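Local coordinates for protein synaptotagmin-4 (Rattus norvegicus, PDB 1W15) that takes part in the mobility of neuronal dense core vesicles through its interaction with the motor KIF1A, and in dendrite formation by melanocytes, at residues V21-Q26 with L32-L37; D52-V57 with S111-I116; L59-K64 with I90-L95; L121-E126 with G131-I136. One frame throughout, in Å; residues are numbered along the deposited sequence.

The four contacts sample one C2B beta-sandwich from its middle to its rims. Interaction 1 is its buried core, a hydrogen-bonded strand pair with apolar side chains on the inner face. Interaction 4 is also buried but has no hydrogen bond across it: an indole lies on a glycine backbone where helix 128-138 packs, and Leu-23 of interaction 1 touches Leu-121 and Ile-136. Interactions 2 and 3 share strand 53-61 and lie toward its opposite ends, only partly buried. At its start, an amide-hydroxyl hydrogen bond and metal ions dominate; at its finish, a histidine meets a sulfur. Leu-95 of interaction 3 packs against both Tyr-25 and Ile-136, joining interactions 1 and 4.

Interaction 1 (V21-Q26 with L32-L37); sequences VSLCYQ and LTVVVL
Ser-22 and Val-35 are paired by two backbone hydrogen bonds, from Ser-22 N to Val-35 O (3.0 Å) and from Val-35 N to Ser-22 O (2.7 Å). The shorter one is also the straighter, 169° at the hydrogen. Cys-24 and Thr-33 repeat the pattern, with Thr-33 N 2.9 Å from Cys-24 O and Cys-24 N donating in return to Thr-33 O. The alternate, non-hydrogen-bonded pairs bring CA-H groups up to the same carbonyls: Leu-23 CA lies 3.2 Å from Thr-33 O, which thus receives an N-H bond and a CA-H contact. With their directions 171° apart, the segments are the arms of the beta hairpin 18-26/31-40, the central pair of one four-stranded sheet of the C2 sandwich; strands 144-149 and 80-89 bond to its outer edges. Apolar contacts fill the inner face, formed by Val-21, Leu-23, Tyr-25, Leu-32, Val-34 and Val-36. Leu-23 and Val-34 lie side by side and point the same way, CD2 of Leu-23 being 3.9 Å from CG2 of Val-34. Leu-32 carries CG anti to its N (chi1 174°), which swings CD1 across the strand gap to within 4.1 Å of Tyr-25 CB. Phe-102 of the facing sheet touches Val-21, Val-34 and Val-36, while His-132 and Trp-133 of helix 128-138 pack on Leu-23. On the other face, Ser-22 CB meets the CD1 branch of Leu-37 at 3.7 Å, and its OG is hydrogen-bonded to Gln-143 OE1.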
# COMPACT_ATOMS: atom_id res chain seq x y z
N VAL A 21 0.61 -0.68 -11.53
CA VAL A 21 1.38 0.41 -10.91
C VAL A 21 0.39 1.45 -10.38
O VAL A 21 -0.74 1.51 -10.87
CB VAL A 21 2.41 1.09 -11.85
CG1 VAL A 21 3.55 0.09 -12.25
CG2 VAL A 21 1.73 1.76 -13.08
N SER A 22 0.77 2.15 -9.32
CA SER A 22 -0.10 3.21 -8.79
C SER A 22 0.74 4.47 -8.66
O SER A 22 1.92 4.37 -8.26
CB SER A 22 -0.66 2.80 -7.40
OG SER A 22 -1.54 3.78 -6.90
N LEU A 23 0.19 5.64 -9.01
CA LEU A 23 0.96 6.87 -8.93
C LEU A 23 0.10 7.94 -8.28
O LEU A 23 -1.14 7.84 -8.37
CB LEU A 23 1.41 7.35 -10.32
CG LEU A 23 2.57 6.58 -11.03
CD1 LEU A 23 2.04 5.39 -11.73
CD2 LEU A 23 3.31 7.51 -12.02
N CYS A 24 0.74 8.89 -7.59
CA CYS A 24 0.04 10.01 -6.93
C CYS A 24 0.93 11.25 -7.07
O CYS A 24 2.10 11.22 -6.67
CB CYS A 24 -0.16 9.73 -5.43
SG CYS A 24 -0.96 11.08 -4.60
N TYR A 25 0.38 12.33 -7.65
CA TYR A 25 1.13 13.57 -7.82
C TYR A 25 0.73 14.54 -6.69
O TYR A 25 -0.42 14.97 -6.58
CB TYR A 25 0.82 14.21 -9.18
CG TYR A 25 1.47 15.56 -9.44
CD1 TYR A 25 2.80 15.80 -9.07
CD2 TYR A 25 0.77 16.60 -10.10
CE1 TYR A 25 3.42 17.04 -9.32
CE2 TYR A 25 1.40 17.84 -10.37
CZ TYR A 25 2.71 18.04 -9.97
OH TYR A 25 3.36 19.24 -10.19
N GLN A 26 1.70 14.80 -5.83
CA GLN A 26 1.56 15.73 -4.70
C GLN A 26 1.86 17.14 -5.30
O GLN A 26 2.96 17.67 -5.13
CB GLN A 26 2.48 15.25 -3.48
CG GLN A 26 2.57 13.74 -3.17
CD GLN A 26 2.83 13.31 -1.71
OE1 GLN A 26 2.86 12.11 -1.44
NE2 GLN A 26 3.02 14.10 -0.66
N LEU A 32 6.28 12.94 -6.56
CA LEU A 32 5.41 12.02 -7.26
C LEU A 32 5.70 10.71 -6.58
O LEU A 32 6.88 10.30 -6.50
CB LEU A 32 5.83 11.93 -8.73
CG LEU A 32 5.13 10.90 -9.62
CD1 LEU A 32 3.62 11.24 -9.90
CD2 LEU A 32 5.94 10.78 -10.94
N THR A 33 4.67 10.03 -6.11
CA THR A 33 4.91 8.73 -5.50
C THR A 33 4.50 7.65 -6.48
O THR A 33 3.46 7.75 -7.15
CB THR A 33 4.21 8.62 -4.13
OG1 THR A 33 2.82 8.35 -4.32
CG2 THR A 33 4.23 10.01 -3.45
N VAL A 34 5.34 6.63 -6.61
CA VAL A 34 5.11 5.60 -7.62
C VAL A 34 5.20 4.26 -6.87
O VAL A 34 6.22 4.00 -6.19
CB VAL A 34 6.22 5.64 -8.72
CG1 VAL A 34 6.09 4.47 -9.69
CG2 VAL A 34 6.23 7.02 -9.53
N VAL A 35 4.19 3.44 -7.02
CA VAL A 35 4.20 2.12 -6.38
C VAL A 35 4.24 1.08 -7.50
O VAL A 35 3.36 1.01 -8.36
CB VAL A 35 2.94 1.85 -5.49
CG1 VAL A 35 3.11 0.50 -4.71
CG2 VAL A 35 2.70 3.05 -4.53
N VAL A 36 5.25 0.24 -7.45
CA VAL A 36 5.27 -0.93 -8.35
C VAL A 36 4.61 -2.07 -7.55
O VAL A 36 5.14 -2.52 -6.49
CB VAL A 36 6.73 -1.35 -8.74
CG1 VAL A 36 6.68 -2.57 -9.66
CG2 VAL A 36 7.45 -0.16 -9.49
N LEU A 37 3.44 -2.52 -8.03
CA LEU A 37 2.62 -3.40 -7.21
C LEU A 37 2.92 -4.85 -7.59
O LEU A 37 3.44 -5.60 -6.75
CB LEU A 37 1.14 -3.05 -7.36
CG LEU A 37 0.85 -1.72 -6.64
CD1 LEU A 37 -0.31 -0.90 -7.23
CD2 LEU A 37 0.53 -2.10 -5.17

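Interaction 2 (D52-V57 with S111-I116); sequences DPYVKV and SRNEVI. With NA (sodium ion), chain F; CA (calcium ion), chain B.
Tyr-54 and Asn-113 cross at roughly a right angle and share a single hydrogen bond, Asn-113 ND2 to Tyr-54 OH, 2.9 Å. It is nearly straight, 169° at the hydrogen, and the hydroxyl oxygen lies almost in the amide plane. The amide nitrogen approaches the ring at its edge, and the two planes are turned 74° apart, so this is no stack. Tyr-54 reaches across because its CG sits between backbone N and carbonyl carbon (chi1 63°), which turns the ring toward the loop carrying Asn-113, in touch with Leu-105 of strand 98-106. The apolar part is slighter: Pro-53 CB and Ile-116 CD1 are 4.4 Å apart, with Pro-53 buried on Phe-82 and Leu-42 and Ile-116 less covered, touching Pro-43. Toward solvent, ions and water take over. The sodium ion is held by Asn-113 OD1 at 2.4 Å and Ser-111 O at 2.3 Å, with Glu-108 O and three waters completing its shell. On the other segment, Asp-52 OD2 binds a calcium ion at 2.5 Å, with a water and Asp-106, Ser-107 and Glu-108. These are the loops at the end of the sandwich where C2 domains typically bind calcium; the ion is present in this crystal, although synaptotagmin-4 is known as a family member that does not bind calcium. The Asn-113 amide is thus tied at both ends, oxygen on sodium and nitrogen on the tyrosine; this fixes its flip, and the cation would be expected to polarise it, making ND2 a stronger donor.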
# COMPACT_ATOMS: atom_id res chain seq x y z
N ASP A 52 13.29 -14.34 -13.18
CA ASP A 52 13.47 -13.83 -11.82
C ASP A 52 13.29 -12.33 -11.90
O ASP A 52 14.30 -11.62 -11.99
CB ASP A 52 14.89 -14.15 -11.35
CG ASP A 52 15.18 -15.62 -11.40
OD1 ASP A 52 14.43 -16.39 -10.78
OD2 ASP A 52 16.10 -16.12 -12.06
N PRO A 53 12.04 -11.85 -11.97
CA PRO A 53 11.79 -10.44 -12.28
C PRO A 53 12.10 -9.42 -11.19
O PRO A 53 11.91 -9.69 -10.02
CB PRO A 53 10.30 -10.39 -12.64
CG PRO A 53 9.69 -11.61 -11.91
CD PRO A 53 10.78 -12.63 -11.86
N TYR A 54 12.59 -8.26 -11.61
CA TYR A 54 12.57 -7.05 -10.78
C TYR A 54 12.18 -5.91 -11.70
O TYR A 54 12.12 -6.07 -12.93
CB TYR A 54 13.93 -6.77 -10.13
CG TYR A 54 15.08 -6.49 -11.07
CD1 TYR A 54 15.72 -7.53 -11.77
CD2 TYR A 54 15.54 -5.19 -11.25
CE1 TYR A 54 16.80 -7.27 -12.62
CE2 TYR A 54 16.62 -4.90 -12.12
CZ TYR A 54 17.22 -5.93 -12.79
OH TYR A 54 18.25 -5.63 -13.62
N VAL A 55 11.90 -4.74 -11.13
CA VAL A 55 11.47 -3.64 -11.95
C VAL A 55 12.35 -2.43 -11.66
O VAL A 55 12.58 -2.05 -10.49
CB VAL A 55 9.98 -3.27 -11.63
CG1 VAL A 55 9.55 -2.05 -12.47
CG2 VAL A 55 9.11 -4.49 -11.89
N LYS A 56 12.81 -1.81 -12.73
CA LYS A 56 13.58 -0.59 -12.66
C LYS A 56 12.68 0.53 -13.11
O LYS A 56 11.93 0.37 -14.09
CB LYS A 56 14.76 -0.69 -13.64
CG LYS A 56 15.63 0.53 -13.59
CD LYS A 56 17.05 0.13 -13.72
CE LYS A 56 17.93 1.34 -13.72
NZ LYS A 56 19.25 0.90 -14.18
N VAL A 57 12.76 1.65 -12.41
CA VAL A 57 11.90 2.80 -12.66
C VAL A 57 12.81 4.02 -12.94
O VAL A 57 13.59 4.42 -12.07
CB VAL A 57 10.95 3.10 -11.47
CG1 VAL A 57 9.94 4.23 -11.86
CG2 VAL A 57 10.17 1.83 -11.02
N SER A 111 25.54 -12.62 -16.86
CA SER A 111 25.12 -11.99 -18.15
C SER A 111 24.32 -10.73 -17.94
O SER A 111 23.80 -10.50 -16.85
CB SER A 111 24.25 -12.92 -18.99
OG SER A 111 23.13 -13.35 -18.22
N ARG A 112 24.20 -9.89 -18.97
CA ARG A 112 23.37 -8.68 -18.81
C ARG A 112 21.91 -9.09 -18.63
O ARG A 112 21.45 -9.99 -19.33
CB ARG A 112 23.51 -7.75 -20.02
CG ARG A 112 22.57 -6.48 -19.94
CD ARG A 112 22.60 -5.72 -21.23
NE ARG A 112 21.68 -4.61 -21.27
CZ ARG A 112 22.06 -3.34 -21.24
NH1 ARG A 112 23.35 -3.00 -21.15
NH2 ARG A 112 21.17 -2.42 -21.35
N ASN A 113 21.21 -8.49 -17.66
CA ASN A 113 19.82 -8.83 -17.36
C ASN A 113 18.94 -8.40 -18.53
O ASN A 113 19.06 -7.29 -19.01
CB ASN A 113 19.36 -8.11 -16.09
CG ASN A 113 20.08 -8.63 -14.84
OD1 ASN A 113 20.70 -9.69 -14.87
ND2 ASN A 113 19.98 -7.90 -13.75
N GLU A 114 18.08 -9.28 -19.01
CA GLU A 114 17.28 -9.00 -20.20
C GLU A 114 16.04 -8.22 -19.82
O GLU A 114 15.49 -8.41 -18.73
CB GLU A 114 16.89 -10.33 -20.84
CG GLU A 114 15.84 -10.20 -21.94
CD GLU A 114 15.95 -11.36 -22.93
OE1 GLU A 114 16.57 -12.37 -22.55
OE2 GLU A 114 15.46 -11.25 -24.09
N VAL A 115 15.62 -7.31 -20.70
CA VAL A 115 14.39 -6.54 -20.47
C VAL A 115 13.27 -7.45 -20.91
O VAL A 115 13.27 -7.91 -22.06
CB VAL A 115 14.37 -5.22 -21.28
CG1 VAL A 115 12.95 -4.53 -21.20
CG2 VAL A 115 15.48 -4.28 -20.83
N ILE A 116 12.35 -7.77 -20.00
CA ILE A 116 11.22 -8.64 -20.29
C ILE A 116 10.10 -7.80 -20.92
O ILE A 116 9.39 -8.24 -21.85
CB ILE A 116 10.68 -9.24 -18.96
CG1 ILE A 116 11.65 -10.24 -18.33
CG2 ILE A 116 9.29 -9.90 -19.16
CD1 ILE A 116 11.19 -10.66 -16.89
NA NA F . 23.02 -10.12 -14.72
CA CA B . 16.89 -15.48 -14.33
O HOH W 1 23.24 -7.63 -15.07
O HOH W 2 17.70 -18.04 -14.92
O HOH W 3 22.70 -10.01 -12.36
O HOH W 4 25.72 -10.51 -13.83

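Interaction 3 (L59-K64 with I90-L95); sequences LYHAKK and IPCESL. With CA (calcium ion), chain C.
His-61 packs its ring against Pro-91 and Cys-92 where a beta hairpin of the C2 sandwich meets the loop joining strand 80-89 to strand 98-106. The hairpin, strands 53-61 and 64-70, is closed by a type II' turn from His-61 to Lys-64, with His-61 N bonded to Lys-64 O at 2.9 Å. The imidazole is extended from the strand, CG anti to N (chi1 -173°), which carries the ring out to the loop. Cys-92 answers with SG between its own backbone N and carbonyl carbon (chi1 39°). That torsion hangs the sulfur over one face of the imidazole, 4.0 Å from the ring centroid and 27° off the normal. Pro-91 runs alongside the histidine, antiparallel to it, with its CG 3.8 Å from His-61 ND1. Deeper in, Leu-59 and Ile-90 meet nearly perpendicular and touch by their CD2 and CD1 methyls, while Leu-59 also lies on Val-100 and Ile-98. On the outer side of the loop, Glu-93 O binds a calcium ion at 2.5 Å, alongside two waters.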
# COMPACT_ATOMS: atom_id res chain seq x y z
N LEU A 59 13.02 8.13 -14.09
CA LEU A 59 12.23 9.35 -14.18
C LEU A 59 12.97 10.30 -15.11
O LEU A 59 14.17 10.49 -14.95
CB LEU A 59 12.16 10.00 -12.80
CG LEU A 59 11.29 11.25 -12.70
CD1 LEU A 59 9.83 10.88 -12.74
CD2 LEU A 59 11.60 12.03 -11.43
N TYR A 60 12.25 10.87 -16.09
CA TYR A 60 12.85 11.74 -17.12
C TYR A 60 12.22 13.11 -17.01
O TYR A 60 10.99 13.21 -16.87
CB TYR A 60 12.54 11.22 -18.51
CG TYR A 60 13.27 9.92 -18.77
CD1 TYR A 60 14.61 9.94 -19.19
CD2 TYR A 60 12.64 8.69 -18.55
CE1 TYR A 60 15.34 8.73 -19.40
CE2 TYR A 60 13.34 7.49 -18.79
CZ TYR A 60 14.69 7.53 -19.21
OH TYR A 60 15.38 6.33 -19.42
N HIS A 61 13.05 14.13 -17.11
CA HIS A 61 12.57 15.51 -17.35
C HIS A 61 12.95 15.91 -18.78
O HIS A 61 14.13 16.09 -19.08
CB HIS A 61 13.21 16.43 -16.33
CG HIS A 61 12.67 17.83 -16.36
ND1 HIS A 61 13.26 18.87 -15.66
CD2 HIS A 61 11.60 18.37 -17.00
CE1 HIS A 61 12.57 19.98 -15.88
NE2 HIS A 61 11.56 19.70 -16.69
N ALA A 62 11.96 15.99 -19.65
CA ALA A 62 12.18 16.03 -21.08
C ALA A 62 12.94 14.73 -21.43
O ALA A 62 12.41 13.61 -21.21
CB ALA A 62 12.97 17.30 -21.47
N LYS A 63 14.16 14.83 -21.91
CA LYS A 63 14.81 13.57 -22.31
C LYS A 63 15.97 13.23 -21.41
O LYS A 63 16.76 12.33 -21.71
CB LYS A 63 15.21 13.62 -23.77
CG LYS A 63 14.04 13.46 -24.72
CD LYS A 63 14.55 13.58 -26.13
CE LYS A 63 13.43 13.95 -27.11
NZ LYS A 63 12.43 12.86 -27.25
N LYS A 64 16.08 13.93 -20.29
CA LYS A 64 17.18 13.70 -19.38
C LYS A 64 16.69 12.85 -18.20
O LYS A 64 15.74 13.23 -17.53
CB LYS A 64 17.73 15.04 -18.88
CG LYS A 64 18.63 14.94 -17.64
CD LYS A 64 19.23 16.30 -17.28
CE LYS A 64 19.65 16.36 -15.80
NZ LYS A 64 19.35 17.71 -15.20
N ILE A 90 10.15 16.29 -8.02
CA ILE A 90 9.86 16.80 -9.33
C ILE A 90 10.47 18.20 -9.31
O ILE A 90 10.10 19.02 -8.48
CB ILE A 90 8.31 16.85 -9.60
CG1 ILE A 90 7.69 15.45 -9.50
CG2 ILE A 90 7.99 17.52 -10.95
CD1 ILE A 90 8.27 14.39 -10.50
N PRO A 91 11.45 18.44 -10.18
CA PRO A 91 12.19 19.72 -10.14
C PRO A 91 11.50 20.85 -10.87
O PRO A 91 12.12 21.86 -11.13
CB PRO A 91 13.51 19.37 -10.84
CG PRO A 91 13.12 18.32 -11.87
CD PRO A 91 11.96 17.53 -11.23
N CYS A 92 10.25 20.69 -11.25
CA CYS A 92 9.54 21.74 -11.97
C CYS A 92 8.14 21.83 -11.39
O CYS A 92 7.77 21.02 -10.53
CB CYS A 92 9.48 21.44 -13.48
SG CYS A 92 9.20 19.68 -13.89
N GLU A 93 7.37 22.81 -11.85
CA GLU A 93 6.10 23.13 -11.25
C GLU A 93 4.92 22.30 -11.74
O GLU A 93 3.80 22.44 -11.24
CB GLU A 93 5.81 24.65 -11.41
CG GLU A 93 6.62 25.51 -10.43
CD GLU A 93 6.80 24.85 -9.05
OE1 GLU A 93 5.83 24.83 -8.24
OE2 GLU A 93 7.93 24.34 -8.77
N SER A 94 5.16 21.44 -12.72
CA SER A 94 4.13 20.55 -13.21
C SER A 94 4.77 19.29 -13.78
O SER A 94 6.00 19.20 -13.87
CB SER A 94 3.33 21.23 -14.30
OG SER A 94 4.11 21.35 -15.48
N LEU A 95 3.91 18.35 -14.18
CA LEU A 95 4.30 17.08 -14.79
C LEU A 95 4.34 17.11 -16.34
O LEU A 95 4.48 16.05 -16.99
CB LEU A 95 3.31 16.04 -14.33
CG LEU A 95 3.65 15.10 -13.16
CD1 LEU A 95 4.80 15.50 -12.18
CD2 LEU A 95 2.42 14.57 -12.51
CA CA C . 1.79 23.48 -10.18
O HOH W 5 0.80 23.16 -11.98
O HOH W 6 2.84 22.01 -8.72

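Interaction 4 (L121-E126 with G131-I136); sequences LGATAE and GHWKEI
Trp-133 lays its indole over the backbone of Gly-122, whose CA stands 3.6 Å from the centroid of the five-membered ring and only 10° off its normal. This is a CH-pi contact, and the peptide that follows also packs over the ring, Gly-122 C lying 3.4 Å from Trp-133 CD1. Trp-133 CG is anti to N (chi1 -160°), which sends the ring off the helix toward the loop. Leu-121 CB meets the rim of the six-membered ring, 3.8 Å from Trp-133 CE3, and Leu-121 CD1 reaches to within 3.8 Å of His-132 ND1. From Gly-122 the chain bends away through a type I turn to Ala-125, with Ala-125 N bonded to Gly-122 O at 3.2 Å. The contact thus folds helix 128-138, which follows strand 114-121 in this C2B domain, back onto the end of that strand; Ile-98 and Val-100 of strand 98-106 also pack on Trp-133. The polar ends find partners in neighbouring elements: Trp-133 NE1 makes a weak hydrogen bond to Leu-95 O, while His-132 ND1 is hydrogen-bonded to His-148 NE2 and His-132 NE2 to Ile-144 O. Across the interface itself no hydrogen bond forms, and Gly-122 N is buried without a partner, so cohesion here rests on dispersion and the pi face of the indole.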
# COMPACT_ATOMS: atom_id res chain seq x y z
N LEU A 121 4.89 6.05 -19.01
CA LEU A 121 3.77 6.95 -18.75
C LEU A 121 4.27 8.37 -18.91
O LEU A 121 5.32 8.71 -18.38
CB LEU A 121 3.25 6.79 -17.33
CG LEU A 121 2.84 5.45 -16.69
CD1 LEU A 121 2.02 5.69 -15.42
CD2 LEU A 121 2.18 4.42 -17.58
N GLY A 122 3.51 9.20 -19.64
CA GLY A 122 3.94 10.56 -19.88
C GLY A 122 2.93 11.25 -20.76
O GLY A 122 1.98 10.60 -21.20
N ALA A 123 3.13 12.55 -21.01
CA ALA A 123 2.06 13.34 -21.63
C ALA A 123 1.84 12.93 -23.08
O ALA A 123 0.72 13.01 -23.59
CB ALA A 123 2.32 14.82 -21.51
N THR A 124 2.90 12.45 -23.73
CA THR A 124 2.79 12.04 -25.12
C THR A 124 2.81 10.53 -25.29
O THR A 124 2.86 10.06 -26.42
CB THR A 124 3.92 12.65 -25.97
OG1 THR A 124 5.19 12.17 -25.48
CG2 THR A 124 3.97 14.18 -25.80
N ALA A 125 2.80 9.78 -24.19
CA ALA A 125 2.78 8.32 -24.26
C ALA A 125 1.51 7.81 -24.98
O ALA A 125 0.40 8.33 -24.80
CB ALA A 125 2.93 7.67 -22.86
N GLU A 126 1.71 6.74 -25.75
CA GLU A 126 0.80 6.29 -26.80
C GLU A 126 -0.66 5.89 -26.47
O GLU A 126 -1.57 6.17 -27.28
CB GLU A 126 1.49 5.22 -27.67
CG GLU A 126 2.34 5.83 -28.78
CD GLU A 126 2.38 4.98 -30.04
OE1 GLU A 126 2.79 3.79 -29.95
OE2 GLU A 126 2.02 5.50 -31.12
N GLY A 131 -3.28 7.67 -20.84
CA GLY A 131 -4.52 7.95 -20.06
C GLY A 131 -4.27 7.94 -18.55
O GLY A 131 -4.89 8.68 -17.79
N HIS A 132 -3.37 7.06 -18.12
CA HIS A 132 -3.04 6.96 -16.70
C HIS A 132 -2.35 8.27 -16.27
O HIS A 132 -2.71 8.86 -15.27
CB HIS A 132 -2.13 5.73 -16.45
CG HIS A 132 -2.01 5.36 -14.99
ND1 HIS A 132 -1.38 4.21 -14.56
CD2 HIS A 132 -2.41 6.01 -13.86
CE1 HIS A 132 -1.42 4.15 -13.23
NE2 HIS A 132 -2.05 5.23 -12.78
N TRP A 133 -1.39 8.74 -17.09
CA TRP A 133 -0.73 10.02 -16.81
C TRP A 133 -1.70 11.22 -16.81
O TRP A 133 -1.59 12.11 -15.96
CB TRP A 133 0.34 10.29 -17.84
CG TRP A 133 1.37 11.29 -17.40
CD1 TRP A 133 1.57 12.58 -17.90
CD2 TRP A 133 2.37 11.11 -16.38
NE1 TRP A 133 2.65 13.16 -17.27
CE2 TRP A 133 3.15 12.29 -16.33
CE3 TRP A 133 2.69 10.06 -15.51
CZ2 TRP A 133 4.22 12.45 -15.45
CZ3 TRP A 133 3.77 10.21 -14.63
CH2 TRP A 133 4.51 11.41 -14.61
N LYS A 134 -2.61 11.26 -17.76
CA LYS A 134 -3.64 12.33 -17.77
C LYS A 134 -4.44 12.39 -16.45
O LYS A 134 -4.74 13.48 -15.90
CB LYS A 134 -4.56 12.17 -18.98
CG LYS A 134 -5.70 13.21 -18.95
CD LYS A 134 -6.36 13.47 -20.27
CE LYS A 134 -7.72 14.18 -20.05
NZ LYS A 134 -7.66 15.57 -19.38
N GLU A 135 -4.78 11.21 -15.95
CA GLU A 135 -5.62 11.08 -14.76
C GLU A 135 -4.83 11.58 -13.53
O GLU A 135 -5.37 12.34 -12.71
CB GLU A 135 -6.12 9.63 -14.60
CG GLU A 135 -7.36 9.50 -13.73
CD GLU A 135 -7.92 8.07 -13.66
OE1 GLU A 135 -7.63 7.27 -14.58
OE2 GLU A 135 -8.65 7.76 -12.69
N ILE A 136 -3.55 11.17 -13.46
CA ILE A 136 -2.52 11.61 -12.48
C ILE A 136 -2.37 13.17 -12.38
O ILE A 136 -2.27 13.77 -11.23
CB ILE A 136 -1.13 10.95 -12.84
CG1 ILE A 136 -1.11 9.45 -12.48
CG2 ILE A 136 0.04 11.67 -12.19
CD1 ILE A 136 -0.13 8.63 -13.35